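Local coordinates for invasion-associated protein B (PDB 3DTD) that is of undetermined molecular function but is probably linked to invasion of host cells by Bartonella henselae, at residues C[25-30]-C[159-164]; C[34-39]-C[43-48]; C[49-54]-C[58-63]; C[87-92]-C[96-101]; C[123-128]-C[153-158]. All blocks are in the same frame, centred on the assembly; numbering follows the deposited sequence.

Interaction 1 (C[25-30]-C[159-164]); sequences LTETYG and LNRLIA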
# COMPACT_ATOMS: atom_id res chain seq x y z
N LEU C 25 -14.23 -16.91 26.48
CA LEU C 25 -15.22 -15.86 26.29
C LEU C 25 -15.15 -14.77 27.37
O LEU C 25 -15.03 -15.07 28.55
CB LEU C 25 -16.62 -16.48 26.26
CG LEU C 25 -17.63 -15.99 25.23
CD1 LEU C 25 -17.10 -16.18 23.82
CD2 LEU C 25 -18.91 -16.76 25.39
N THR C 26 -15.22 -13.51 26.94
CA THR C 26 -15.14 -12.37 27.85
C THR C 26 -16.48 -12.10 28.55
O THR C 26 -17.50 -11.87 27.89
CB THR C 26 -14.66 -11.09 27.11
OG1 THR C 26 -13.46 -11.37 26.39
CG2 THR C 26 -14.41 -9.95 28.10
N GLU C 27 -16.47 -12.13 29.88
CA GLU C 27 -17.62 -11.73 30.69
C GLU C 27 -17.49 -10.27 31.10
O GLU C 27 -16.39 -9.79 31.34
CB GLU C 27 -17.73 -12.60 31.95
CG GLU C 27 -17.85 -14.08 31.67
CD GLU C 27 -18.14 -14.90 32.91
OE1 GLU C 27 -17.63 -16.04 32.99
OE2 GLU C 27 -18.88 -14.41 33.79
N THR C 28 -18.62 -9.58 31.18
CA THR C 28 -18.64 -8.15 31.48
C THR C 28 -19.49 -7.87 32.71
O THR C 28 -20.66 -8.27 32.78
CB THR C 28 -19.17 -7.33 30.28
OG1 THR C 28 -18.48 -7.73 29.08
CG2 THR C 28 -18.96 -5.83 30.51
N TYR C 29 -18.88 -7.21 33.69
CA TYR C 29 -19.57 -6.80 34.91
C TYR C 29 -19.29 -5.33 35.15
O TYR C 29 -18.23 -4.97 35.67
CB TYR C 29 -19.13 -7.65 36.10
CG TYR C 29 -19.52 -9.10 35.96
CD1 TYR C 29 -20.79 -9.53 36.33
CD2 TYR C 29 -18.63 -10.03 35.43
CE1 TYR C 29 -21.16 -10.86 36.19
CE2 TYR C 29 -18.99 -11.36 35.27
CZ TYR C 29 -20.26 -11.77 35.65
OH TYR C 29 -20.63 -13.08 35.51
N GLY C 30 -20.24 -4.50 34.73
CA GLY C 30 -20.09 -3.05 34.77
C GLY C 30 -18.99 -2.64 33.82
O GLY C 30 -19.10 -2.83 32.61
N LEU C 159 -15.70 -9.70 41.14
CA LEU C 159 -15.00 -10.48 42.15
C LEU C 159 -15.84 -11.64 42.69
O LEU C 159 -15.31 -12.71 42.95
CB LEU C 159 -14.51 -9.58 43.29
CG LEU C 159 -13.61 -10.18 44.37
CD1 LEU C 159 -12.42 -10.94 43.78
CD2 LEU C 159 -13.14 -9.09 45.29
N ASN C 160 -17.15 -11.42 42.81
CA ASN C 160 -18.11 -12.47 43.15
C ASN C 160 -18.13 -13.61 42.14
O ASN C 160 -18.28 -14.78 42.52
CB ASN C 160 -19.52 -11.89 43.29
CG ASN C 160 -19.69 -11.06 44.53
OD1 ASN C 160 -18.83 -11.05 45.40
ND2 ASN C 160 -20.81 -10.35 44.62
N ARG C 161 -18.01 -13.26 40.86
CA ARG C 161 -17.90 -14.22 39.77
C ARG C 161 -16.58 -14.99 39.83
O ARG C 161 -16.55 -16.19 39.58
CB ARG C 161 -18.08 -13.51 38.42
CG ARG C 161 -17.99 -14.40 37.19
CD ARG C 161 -19.01 -15.50 37.18
NE ARG C 161 -18.94 -16.28 35.95
CZ ARG C 161 -19.34 -17.53 35.82
NH1 ARG C 161 -19.85 -18.18 36.86
NH2 ARG C 161 -19.23 -18.14 34.65
N LEU C 162 -15.50 -14.29 40.18
CA LEU C 162 -14.19 -14.90 40.39
C LEU C 162 -14.17 -15.91 41.54
O LEU C 162 -13.49 -16.94 41.46
CB LEU C 162 -13.12 -13.81 40.61
CG LEU C 162 -11.98 -13.69 39.59
CD1 LEU C 162 -12.45 -13.57 38.15
CD2 LEU C 162 -11.08 -12.53 39.96
N ILE C 163 -14.93 -15.61 42.60
CA ILE C 163 -15.12 -16.52 43.73
C ILE C 163 -15.89 -17.76 43.29
O ILE C 163 -15.51 -18.88 43.62
CB ILE C 163 -15.82 -15.80 44.93
CG1 ILE C 163 -14.92 -14.70 45.50
CG2 ILE C 163 -16.18 -16.78 46.04
CD1 ILE C 163 -15.64 -13.61 46.26
N ALA C 164 -16.94 -17.54 42.51
CA ALA C 164 -17.78 -18.60 41.95
C ALA C 164 -17.05 -19.52 40.96
O ALA C 164 -17.34 -20.71 40.88
CB ALA C 164 -19.02 -18.01 41.30
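Strand 27-29 and helix 155-168 approach with their backbones well apart, the CA atoms of Y29 and R161 lying 9.0 Å from each other, and long side chains span the gap. E27 and R161 form a salt bridge. The guanidinium of R161 presents its NE side to the carboxylate of E27. R161 NE lies 2.9 Å from E27 OE2 and meets its syn lone pair, the side of the other oxygen. R161 NH2 reaches E27 OE1 at 3.1 Å, and this oxygen is near the guanidinium plane. The two flat groups are not coplanar: their planes are 44° apart. CG of R161 is anti to its backbone N (chi1 -180°), and the chain then bends at chi2, which turns NE toward the strand. The contact pins the first strand of the seven-strand antiparallel sheet to the C-terminal helix. Y29 belongs to the same strand and supports the acid. Its OH donates to E27 OE2 at 2.8 Å, nearly in line with the C-O bond. E27 OE2 therefore accepts two bonds, which fix the carboxylate and probably favour its charged form. The tyrosine also packs on the aliphatic part of R161, with Y29 CE2 3.7 Å from R161 CG. I34 of the next strand touches both Y29 and R161. T28 N bonds to Q151 OE1 of a neighbouring subunit.

Interaction 2 (C[34-39]-C[43-48]); sequences INCGIQ and KVCFMH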
# COMPACT_ATOMS: atom_id res chain seq x y z
N ILE C 34 -13.88 -10.22 32.62
CA ILE C 34 -13.34 -11.49 33.10
C ILE C 34 -13.00 -12.43 31.94
O ILE C 34 -13.84 -12.69 31.07
CB ILE C 34 -14.28 -12.20 34.12
CG1 ILE C 34 -14.34 -11.41 35.43
CG2 ILE C 34 -13.82 -13.63 34.43
CD1 ILE C 34 -15.41 -11.86 36.37
N ASN C 35 -11.76 -12.91 31.94
CA ASN C 35 -11.31 -13.92 30.99
C ASN C 35 -10.66 -15.09 31.72
O ASN C 35 -9.94 -14.89 32.70
CB ASN C 35 -10.35 -13.32 29.97
CG ASN C 35 -11.05 -12.45 28.94
OD1 ASN C 35 -11.08 -11.23 29.06
ND2 ASN C 35 -11.63 -13.09 27.93
N CYS C 36 -10.94 -16.30 31.26
CA CYS C 36 -10.33 -17.49 31.84
C CYS C 36 -9.43 -18.19 30.83
O CYS C 36 -9.73 -18.23 29.64
CB CYS C 36 -11.40 -18.45 32.35
SG CYS C 36 -12.49 -17.75 33.62
N GLY C 37 -8.33 -18.73 31.33
CA GLY C 37 -7.42 -19.52 30.52
C GLY C 37 -6.82 -20.64 31.35
O GLY C 37 -6.77 -20.54 32.57
N ILE C 38 -6.36 -21.69 30.68
CA ILE C 38 -5.72 -22.81 31.37
C ILE C 38 -4.22 -22.54 31.48
O ILE C 38 -3.50 -22.50 30.48
CB ILE C 38 -6.01 -24.16 30.66
CG1 ILE C 38 -7.53 -24.41 30.62
CG2 ILE C 38 -5.31 -25.31 31.38
CD1 ILE C 38 -7.98 -25.38 29.54
N GLN C 39 -3.77 -22.32 32.71
CA GLN C 39 -2.35 -22.12 32.99
C GLN C 39 -1.85 -23.28 33.84
O GLN C 39 -2.30 -23.47 34.98
CB GLN C 39 -2.11 -20.79 33.71
CG GLN C 39 -2.19 -19.56 32.79
CD GLN C 39 -1.84 -18.26 33.50
OE1 GLN C 39 -1.74 -18.20 34.73
NE2 GLN C 39 -1.66 -17.20 32.72
N LYS C 43 -7.40 -24.16 35.49
CA LYS C 43 -8.17 -23.04 34.93
C LYS C 43 -7.96 -21.81 35.80
O LYS C 43 -8.30 -21.81 36.98
CB LYS C 43 -9.65 -23.40 34.82
CG LYS C 43 -10.50 -22.38 34.07
CD LYS C 43 -11.61 -23.06 33.28
CE LYS C 43 -12.59 -22.06 32.68
NZ LYS C 43 -13.63 -21.64 33.66
N VAL C 44 -7.38 -20.77 35.19
CA VAL C 44 -7.09 -19.52 35.87
C VAL C 44 -7.95 -18.40 35.27
O VAL C 44 -7.93 -18.16 34.06
CB VAL C 44 -5.58 -19.16 35.81
CG1 VAL C 44 -5.30 -17.78 36.42
CG2 VAL C 44 -4.74 -20.22 36.52
N CYS C 45 -8.71 -17.73 36.13
CA CYS C 45 -9.57 -16.65 35.69
C CYS C 45 -9.07 -15.32 36.24
O CYS C 45 -8.74 -15.21 37.41
CB CYS C 45 -11.01 -16.91 36.13
SG CYS C 45 -11.72 -18.39 35.40
N PHE C 46 -9.01 -14.32 35.37
CA PHE C 46 -8.57 -13.00 35.78
C PHE C 46 -9.59 -11.89 35.52
O PHE C 46 -10.44 -11.99 34.63
CB PHE C 46 -7.18 -12.65 35.23
CG PHE C 46 -7.06 -12.68 33.73
CD1 PHE C 46 -7.17 -11.51 32.99
CD2 PHE C 46 -6.80 -13.88 33.06
CE1 PHE C 46 -7.06 -11.53 31.60
CE2 PHE C 46 -6.69 -13.91 31.67
CZ PHE C 46 -6.81 -12.73 30.94
N MET C 47 -9.47 -10.85 36.32
CA MET C 47 -10.39 -9.73 36.40
C MET C 47 -9.63 -8.52 35.90
O MET C 47 -8.57 -8.20 36.45
CB MET C 47 -10.71 -9.54 37.87
CG MET C 47 -12.04 -8.98 38.21
SD MET C 47 -12.15 -8.89 40.02
CE MET C 47 -12.80 -7.24 40.10
N HIS C 48 -10.12 -7.84 34.87
CA HIS C 48 -9.33 -6.76 34.28
C HIS C 48 -10.10 -5.54 33.80
O HIS C 48 -11.29 -5.61 33.53
CB HIS C 48 -8.39 -7.28 33.19
CG HIS C 48 -9.10 -7.94 32.05
ND1 HIS C 48 -9.36 -7.30 30.86
CD2 HIS C 48 -9.61 -9.19 31.92
CE1 HIS C 48 -9.99 -8.13 30.05
NE2 HIS C 48 -10.15 -9.28 30.67
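N35 and F46 form an antiparallel hydrogen-bonded pair, and their backbones satisfy each other. F46 N donates to N35 O at 2.9 Å, and N35 N donates to F46 O at 3.1 Å. G37 and V44 repeat the pattern, with V44 N to G37 O at 2.7 Å and G37 N to V44 O at 2.8 Å. The N35 side chain is satisfied at both ends. H48 NE2 donates to N35 OD1 at 2.7 Å, in the carbonyl plane and on a lone pair. Amide and imidazole are nearly coplanar, 24° apart. H48 has its CG between the backbone N and the carbonyl carbon (chi1 60°), which brings NE2 to N35. N35 ND2 bonds to T26 OG1, just before strand 27-29. The F46 ring lies over the N35 backbone, and N35 CB makes an off-centre CH-pi contact with it. C36 and C45 are a non-hydrogen-bonded pair, closed by a disulfide with SG to SG 2.0 Å. This cross-strand link staples the beta hairpin. The CE methylene of K43 packs beside it, 3.8 Å from C36 CB. The face with I34, C45 and M47 packs against helix 155-168. F46, on the other face, and H48 touch S63 of the next strand, 58-66.

Interaction 3 (C[49-54]-C[58-63]); sequences RQEVND and VVVAMS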
# COMPACT_ATOMS: atom_id res chain seq x y z
N ARG C 49 -9.38 -4.42 33.71
CA ARG C 49 -9.92 -3.12 33.35
C ARG C 49 -8.81 -2.25 32.71
O ARG C 49 -7.71 -2.17 33.25
CB ARG C 49 -10.47 -2.43 34.60
CG ARG C 49 -10.77 -0.94 34.46
CD ARG C 49 -12.21 -0.70 34.06
NE ARG C 49 -12.41 0.62 33.48
CZ ARG C 49 -13.07 0.86 32.35
NH1 ARG C 49 -13.62 -0.12 31.65
NH2 ARG C 49 -13.18 2.11 31.92
N GLN C 50 -9.09 -1.62 31.60
CA GLN C 50 -8.20 -0.61 31.14
C GLN C 50 -8.85 0.71 31.01
O GLN C 50 -10.00 0.80 30.82
CB GLN C 50 -7.47 -1.04 29.89
CG GLN C 50 -8.29 -1.18 28.72
CD GLN C 50 -7.61 -1.92 27.64
OE1 GLN C 50 -8.10 -2.01 26.56
NE2 GLN C 50 -6.47 -2.47 27.93
N GLU C 51 -8.06 1.75 31.18
CA GLU C 51 -8.52 3.12 31.04
C GLU C 51 -7.83 3.79 29.85
O GLU C 51 -6.63 3.62 29.63
CB GLU C 51 -8.29 3.93 32.32
CG GLU C 51 -8.80 3.28 33.62
CD GLU C 51 -10.33 3.25 33.76
OE1 GLU C 51 -11.05 3.89 32.96
OE2 GLU C 51 -10.81 2.57 34.69
N VAL C 52 -8.61 4.56 29.09
CA VAL C 52 -8.12 5.22 27.89
C VAL C 52 -8.26 6.74 27.99
O VAL C 52 -9.02 7.25 28.81
CB VAL C 52 -8.82 4.70 26.59
CG1 VAL C 52 -8.65 3.18 26.45
CG2 VAL C 52 -10.29 5.08 26.54
N ASN C 53 -7.51 7.46 27.15
CA ASN C 53 -7.67 8.91 27.02
C ASN C 53 -8.67 9.28 25.92
O ASN C 53 -9.36 8.40 25.39
CB ASN C 53 -6.32 9.61 26.83
CG ASN C 53 -5.54 9.12 25.61
OD1 ASN C 53 -6.07 8.49 24.70
ND2 ASN C 53 -4.25 9.44 25.59
N ASP C 54 -8.75 10.57 25.59
CA ASP C 54 -9.66 11.05 24.53
C ASP C 54 -9.26 10.62 23.11
O ASP C 54 -10.08 10.65 22.19
CB ASP C 54 -9.87 12.57 24.62
CG ASP C 54 -8.58 13.35 24.86
OD1 ASP C 54 -7.49 12.90 24.42
OD2 ASP C 54 -8.65 14.42 25.50
N VAL C 58 -4.62 3.34 25.56
CA VAL C 58 -4.53 2.86 26.94
C VAL C 58 -3.44 3.58 27.73
O VAL C 58 -2.28 3.60 27.32
CB VAL C 58 -4.31 1.32 26.99
CG1 VAL C 58 -4.31 0.80 28.42
CG2 VAL C 58 -5.37 0.60 26.17
N VAL C 59 -3.83 4.18 28.84
CA VAL C 59 -2.92 4.93 29.71
C VAL C 59 -2.63 4.14 30.99
O VAL C 59 -1.48 4.06 31.44
CB VAL C 59 -3.51 6.33 30.05
CG1 VAL C 59 -2.55 7.15 30.91
CG2 VAL C 59 -3.84 7.09 28.78
N VAL C 60 -3.67 3.53 31.54
CA VAL C 60 -3.55 2.72 32.75
C VAL C 60 -4.40 1.43 32.62
O VAL C 60 -5.46 1.45 32.03
CB VAL C 60 -3.83 3.57 34.05
CG1 VAL C 60 -5.12 4.33 33.95
CG2 VAL C 60 -3.80 2.74 35.31
N ALA C 61 -3.87 0.32 33.13
CA ALA C 61 -4.55 -0.97 33.10
C ALA C 61 -4.37 -1.71 34.43
O ALA C 61 -3.40 -1.49 35.15
CB ALA C 61 -4.02 -1.82 31.94
N MET C 62 -5.34 -2.56 34.76
CA MET C 62 -5.28 -3.35 35.98
C MET C 62 -5.77 -4.76 35.70
O MET C 62 -6.81 -4.94 35.10
CB MET C 62 -6.12 -2.69 37.09
CG MET C 62 -6.22 -3.50 38.38
SD MET C 62 -6.77 -2.58 39.83
CE MET C 62 -5.27 -1.66 40.16
N SER C 63 -4.99 -5.75 36.13
CA SER C 63 -5.37 -7.16 36.00
C SER C 63 -5.18 -7.86 37.34
O SER C 63 -4.16 -7.68 38.00
CB SER C 63 -4.53 -7.84 34.91
OG SER C 63 -5.15 -9.04 34.47
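A classic beta bulge interrupts the antiparallel hairpin of strands 42-52 and 58-66, where V59 and V60 both face E51. E51 N donates to V60 O at 2.8 Å, while E51 O accepts from V59 N at 3.0 Å. The pairing is regular beyond it: M62 N donates to R49 O at 2.8 Å, and R49 N returns a bond to M62 O. The bulge shifts the register by one residue, so V52 pairs with V58. E51 and V60 lie side by side and point the same way, with E51 CB 3.6 Å from V60 CG1. The E51 chain then bends at chi2 (-71°) and carries its carboxylate away from the partner strand to R49. R49 grips it side-on, NE to E51 OE2 at 2.8 Å and NH2 to E51 OE1 at 3.0 Å. Both nitrogens approach from above the carboxylate plane. This hairpin lies in the middle of the seven-strand sheet, and Q151 N of strand 144-151 also bonds to E51 OE2. On the opposite face, Q50 and V58 cross at about a right angle. The Q50 amide touches a methyl there, CD 3.7 Å from V58 CG2. N53 CB packs on V59 CG2 near the turn, while N53 OD1 bonds to R57 N. D54 OD2 bonds to S24 OG of a neighbouring subunit.

Interaction 4 (C[87-92]-C[96-101]); sequences PVRLQV and KAVIET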
# COMPACT_ATOMS: atom_id res chain seq x y z
N PRO C 87 7.61 5.99 44.99
CA PRO C 87 6.54 4.99 45.01
C PRO C 87 5.28 5.36 44.23
O PRO C 87 5.07 6.52 43.87
CB PRO C 87 6.21 4.85 46.51
CG PRO C 87 7.22 5.67 47.24
CD PRO C 87 7.68 6.70 46.28
N VAL C 88 4.47 4.34 43.95
CA VAL C 88 3.14 4.52 43.39
C VAL C 88 2.13 4.30 44.52
O VAL C 88 2.10 3.23 45.14
CB VAL C 88 2.87 3.54 42.21
CG1 VAL C 88 1.42 3.64 41.73
CG2 VAL C 88 3.83 3.81 41.05
N ARG C 89 1.34 5.32 44.79
CA ARG C 89 0.37 5.32 45.88
C ARG C 89 -1.03 4.97 45.36
O ARG C 89 -1.50 5.56 44.39
CB ARG C 89 0.37 6.69 46.57
CG ARG C 89 -0.56 6.83 47.77
CD ARG C 89 -0.47 8.25 48.32
NE ARG C 89 -1.34 8.46 49.47
CZ ARG C 89 -2.55 9.02 49.42
NH1 ARG C 89 -3.05 9.43 48.26
NH2 ARG C 89 -3.26 9.17 50.54
N LEU C 90 -1.67 4.00 46.00
CA LEU C 90 -3.02 3.56 45.65
C LEU C 90 -3.99 3.88 46.78
O LEU C 90 -3.76 3.50 47.93
CB LEU C 90 -3.04 2.06 45.35
CG LEU C 90 -2.59 1.55 43.98
CD1 LEU C 90 -1.08 1.43 43.88
CD2 LEU C 90 -3.23 0.21 43.69
N GLN C 91 -5.08 4.56 46.46
CA GLN C 91 -6.08 4.95 47.45
C GLN C 91 -7.50 4.78 46.91
O GLN C 91 -7.82 5.27 45.83
CB GLN C 91 -5.85 6.41 47.88
CG GLN C 91 -6.73 6.87 49.04
CD GLN C 91 -6.59 8.35 49.35
OE1 GLN C 91 -6.15 9.14 48.51
NE2 GLN C 91 -6.96 8.73 50.56
N VAL C 92 -8.34 4.09 47.67
CA VAL C 92 -9.75 3.99 47.32
C VAL C 92 -10.45 5.29 47.71
O VAL C 92 -10.65 5.57 48.90
CB VAL C 92 -10.46 2.79 47.99
CG1 VAL C 92 -11.81 2.56 47.34
CG2 VAL C 92 -9.62 1.54 47.90
N LYS C 96 -9.22 5.77 54.10
CA LYS C 96 -8.00 5.34 54.78
C LYS C 96 -7.33 4.11 54.17
O LYS C 96 -6.29 3.66 54.66
CB LYS C 96 -8.29 5.08 56.27
CG LYS C 96 -8.51 6.34 57.10
CD LYS C 96 -8.83 5.96 58.54
CE LYS C 96 -8.98 7.18 59.43
NZ LYS C 96 -9.32 6.79 60.82
N ALA C 97 -7.93 3.55 53.12
CA ALA C 97 -7.33 2.42 52.41
C ALA C 97 -6.22 2.91 51.49
O ALA C 97 -6.46 3.20 50.32
CB ALA C 97 -8.38 1.64 51.65
N VAL C 98 -5.01 2.99 52.03
CA VAL C 98 -3.84 3.46 51.28
C VAL C 98 -2.78 2.36 51.17
O VAL C 98 -2.35 1.80 52.18
CB VAL C 98 -3.25 4.78 51.88
CG1 VAL C 98 -1.97 5.18 51.17
CG2 VAL C 98 -4.26 5.92 51.80
N ILE C 99 -2.39 2.06 49.94
CA ILE C 99 -1.29 1.15 49.64
C ILE C 99 -0.16 1.92 48.96
O ILE C 99 -0.39 2.73 48.07
CB ILE C 99 -1.76 -0.05 48.76
CG1 ILE C 99 -2.30 -1.18 49.63
CG2 ILE C 99 -0.64 -0.60 47.86
CD1 ILE C 99 -2.91 -2.29 48.83
N GLU C 100 1.07 1.68 49.41
CA GLU C 100 2.24 2.23 48.73
C GLU C 100 3.13 1.11 48.21
O GLU C 100 3.59 0.27 48.97
CB GLU C 100 3.01 3.18 49.65
CG GLU C 100 3.39 4.47 48.97
CD GLU C 100 3.94 5.51 49.93
OE1 GLU C 100 3.31 6.58 50.04
OE2 GLU C 100 4.98 5.25 50.56
N THR C 101 3.33 1.11 46.90
CA THR C 101 4.12 0.08 46.22
C THR C 101 4.93 0.75 45.10
O THR C 101 4.93 1.98 44.99
CB THR C 101 3.21 -1.09 45.69
OG1 THR C 101 3.99 -2.00 44.90
CG2 THR C 101 2.04 -0.57 44.87
O HOH W 1 -10.15 4.33 50.98
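V88 and T101 begin the ladder of a beta hairpin formed by strands 88-92 and 98-101 at one edge of the four-strand antiparallel sheet. The backbone bonds come in pairs. V88 N donates to T101 O at 2.6 Å and T101 N to V88 O at 3.0 Å. L90 N donates to I99 O at 2.7 Å, almost straight, and I99 N answers L90 O. The last rung, V92 N to A97 O, is weak. A97 is the centre of an inverse gamma turn.

Van der Waals contacts lie on both faces. L90 CD1 meets T101 CG2 at 3.8 Å, and V92 CG2 packs on A97 CB. L90 continues onto I115 and L133, and V92 onto L125 of helix 119-127. V98 lies across the chains of R89 and Q91 on the other face. R89 stays extended from CG to NE (chi2 -178°), which carries its chain across the valine, NH2 3.6 Å from V98 CG2. P87 CB rests on E100 CG beyond them.

Side-chain polar bonds are few. R89 NH1 donates to Q91 OE1 from above the amide plane, while Q91 NE2 bonds to G95 O. T101 OG1 bonds to P114 O. A water bridges the turn end, donating to V92 O and accepting from A97 N at 3.2 Å.

Interaction 5 (C[123-128]-C[153-158]); sequences AALRAG and NGFSNA. With GOL (glycerol), chain P.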
# COMPACT_ATOMS: atom_id res chain seq x y z
N ALA C 123 -12.48 -5.11 50.64
CA ALA C 123 -13.76 -4.55 51.10
C ALA C 123 -13.96 -3.07 50.73
O ALA C 123 -15.07 -2.65 50.42
CB ALA C 123 -13.92 -4.76 52.60
N ALA C 124 -12.87 -2.30 50.76
CA ALA C 124 -12.88 -0.89 50.37
C ALA C 124 -13.08 -0.73 48.86
O ALA C 124 -13.78 0.17 48.42
CB ALA C 124 -11.60 -0.19 50.82
N LEU C 125 -12.44 -1.62 48.10
CA LEU C 125 -12.58 -1.69 46.64
C LEU C 125 -14.02 -1.98 46.20
O LEU C 125 -14.49 -1.43 45.21
CB LEU C 125 -11.64 -2.76 46.07
CG LEU C 125 -10.31 -2.51 45.34
CD1 LEU C 125 -9.79 -1.08 45.37
CD2 LEU C 125 -9.25 -3.48 45.85
N ARG C 126 -14.70 -2.86 46.94
CA ARG C 126 -16.10 -3.22 46.68
C ARG C 126 -17.05 -2.06 46.91
O ARG C 126 -18.04 -1.92 46.19
CB ARG C 126 -16.53 -4.40 47.55
CG ARG C 126 -15.64 -5.62 47.46
CD ARG C 126 -16.15 -6.74 48.33
NE ARG C 126 -16.94 -7.65 47.51
CZ ARG C 126 -16.59 -8.90 47.24
NH1 ARG C 126 -15.48 -9.43 47.74
NH2 ARG C 126 -17.37 -9.63 46.46
N ALA C 127 -16.75 -1.22 47.90
CA ALA C 127 -17.60 -0.08 48.25
C ALA C 127 -17.19 1.22 47.55
O ALA C 127 -17.91 2.22 47.61
CB ALA C 127 -17.62 0.12 49.77
N GLY C 128 -16.04 1.20 46.87
CA GLY C 128 -15.48 2.41 46.27
C GLY C 128 -15.95 2.72 44.87
O GLY C 128 -16.58 1.88 44.22
N ASN C 153 -16.61 0.60 39.14
CA ASN C 153 -17.97 0.15 38.84
C ASN C 153 -17.98 -1.27 38.25
O ASN C 153 -17.50 -1.50 37.15
CB ASN C 153 -18.70 1.12 37.91
CG ASN C 153 -20.16 0.73 37.69
OD1 ASN C 153 -20.49 0.10 36.68
ND2 ASN C 153 -21.02 1.07 38.64
N GLY C 154 -18.52 -2.20 39.03
CA GLY C 154 -18.57 -3.60 38.63
C GLY C 154 -17.52 -4.48 39.29
O GLY C 154 -17.50 -5.68 39.03
N PHE C 155 -16.67 -3.89 40.14
CA PHE C 155 -15.60 -4.62 40.82
C PHE C 155 -16.15 -5.73 41.71
O PHE C 155 -15.68 -6.87 41.65
CB PHE C 155 -14.72 -3.68 41.66
CG PHE C 155 -13.49 -4.33 42.25
CD1 PHE C 155 -12.25 -4.20 41.63
CD2 PHE C 155 -13.57 -5.06 43.45
CE1 PHE C 155 -11.11 -4.80 42.17
CE2 PHE C 155 -12.44 -5.67 43.99
CZ PHE C 155 -11.21 -5.54 43.35
N SER C 156 -17.13 -5.38 42.54
CA SER C 156 -17.73 -6.31 43.49
C SER C 156 -18.37 -7.51 42.78
O SER C 156 -18.13 -8.66 43.15
CB SER C 156 -18.74 -5.58 44.39
OG SER C 156 -18.81 -6.15 45.68
N ASN C 157 -19.16 -7.23 41.74
CA ASN C 157 -19.83 -8.29 40.97
C ASN C 157 -18.88 -9.18 40.17
O ASN C 157 -19.12 -10.38 40.03
CB ASN C 157 -20.90 -7.70 40.05
CG ASN C 157 -22.16 -7.31 40.80
OD1 ASN C 157 -22.49 -7.87 41.85
ND2 ASN C 157 -22.89 -6.35 40.26
N ALA C 158 -17.81 -8.58 39.64
CA ALA C 158 -16.76 -9.34 38.96
C ALA C 158 -15.96 -10.21 39.94
O ALA C 158 -15.61 -11.34 39.61
CB ALA C 158 -15.84 -8.42 38.17
C1 GOL P . -20.04 -3.64 41.83
O1 GOL P . -20.96 -4.34 41.02
C2 GOL P . -20.40 -2.17 42.06
O2 GOL P . -20.97 -1.57 40.92
C3 GOL P . -19.15 -1.40 42.49
O3 GOL P . -18.23 -2.25 43.15
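R126 NE donates to S156 OG at 3.0 Å, the direct hydrogen bond between helix 119-127 and the start of helix 155-168. The N-H points fairly well at the oxygen (149°), which is tilted 19° from the guanidinium plane. The R126 chain runs extended to CD and then bends at chi3 (97°), bringing NE to the serine hydroxyl. R126 CB also touches S156 OG at 3.4 Å. Next to this bond L125 packs on F155. L125 CB lies over one face of the ring, offset toward the rim, 3.7 Å from F155 CE2, in a CH-pi contact. L125 CG comes equally near F155 CZ. A glycerol, probably from the crystallisation liquor, bridges the two helices. Its O3 donates to R126 O at 3.1 Å, a carbonyl in the last turn of helix 119-127. Weak bonds come to the glycerol from the other helix: G154 N to O2, S156 N to O3 and N157 N to O1. These donors are backbone N-H groups of the N-terminal turn, where G154 is the N-cap. F155 makes an edge-to-face contact with W32 and touches M47, which places the helix start against strands 32-39 and 42-52. L125 touches V92 and so joins helix 119-127 to the four-strand sheet.

In the fold
From the N terminus, strand 27-29 opens interaction 1, which closes only at helix 155-168 and encloses the other four contacts along the chain. Interactions 2, 3, 4 and 5 follow in series, and none crosses another. Interactions 2 and 3 are successive hairpins that share strand 42-52 and build one part of the seven-strand sheet. Interaction 4 is a hairpin of the four-strand sheet, about 25 Å centre to centre from interaction 2 and on the opposite side of the chain's centre. Interaction 5 closes a loop of 24 residues between two helices. It touches interaction 4 through V92 and A124, and interaction 2 through M47 and F155. Helix 155-168 serves both interactions 1 and 5.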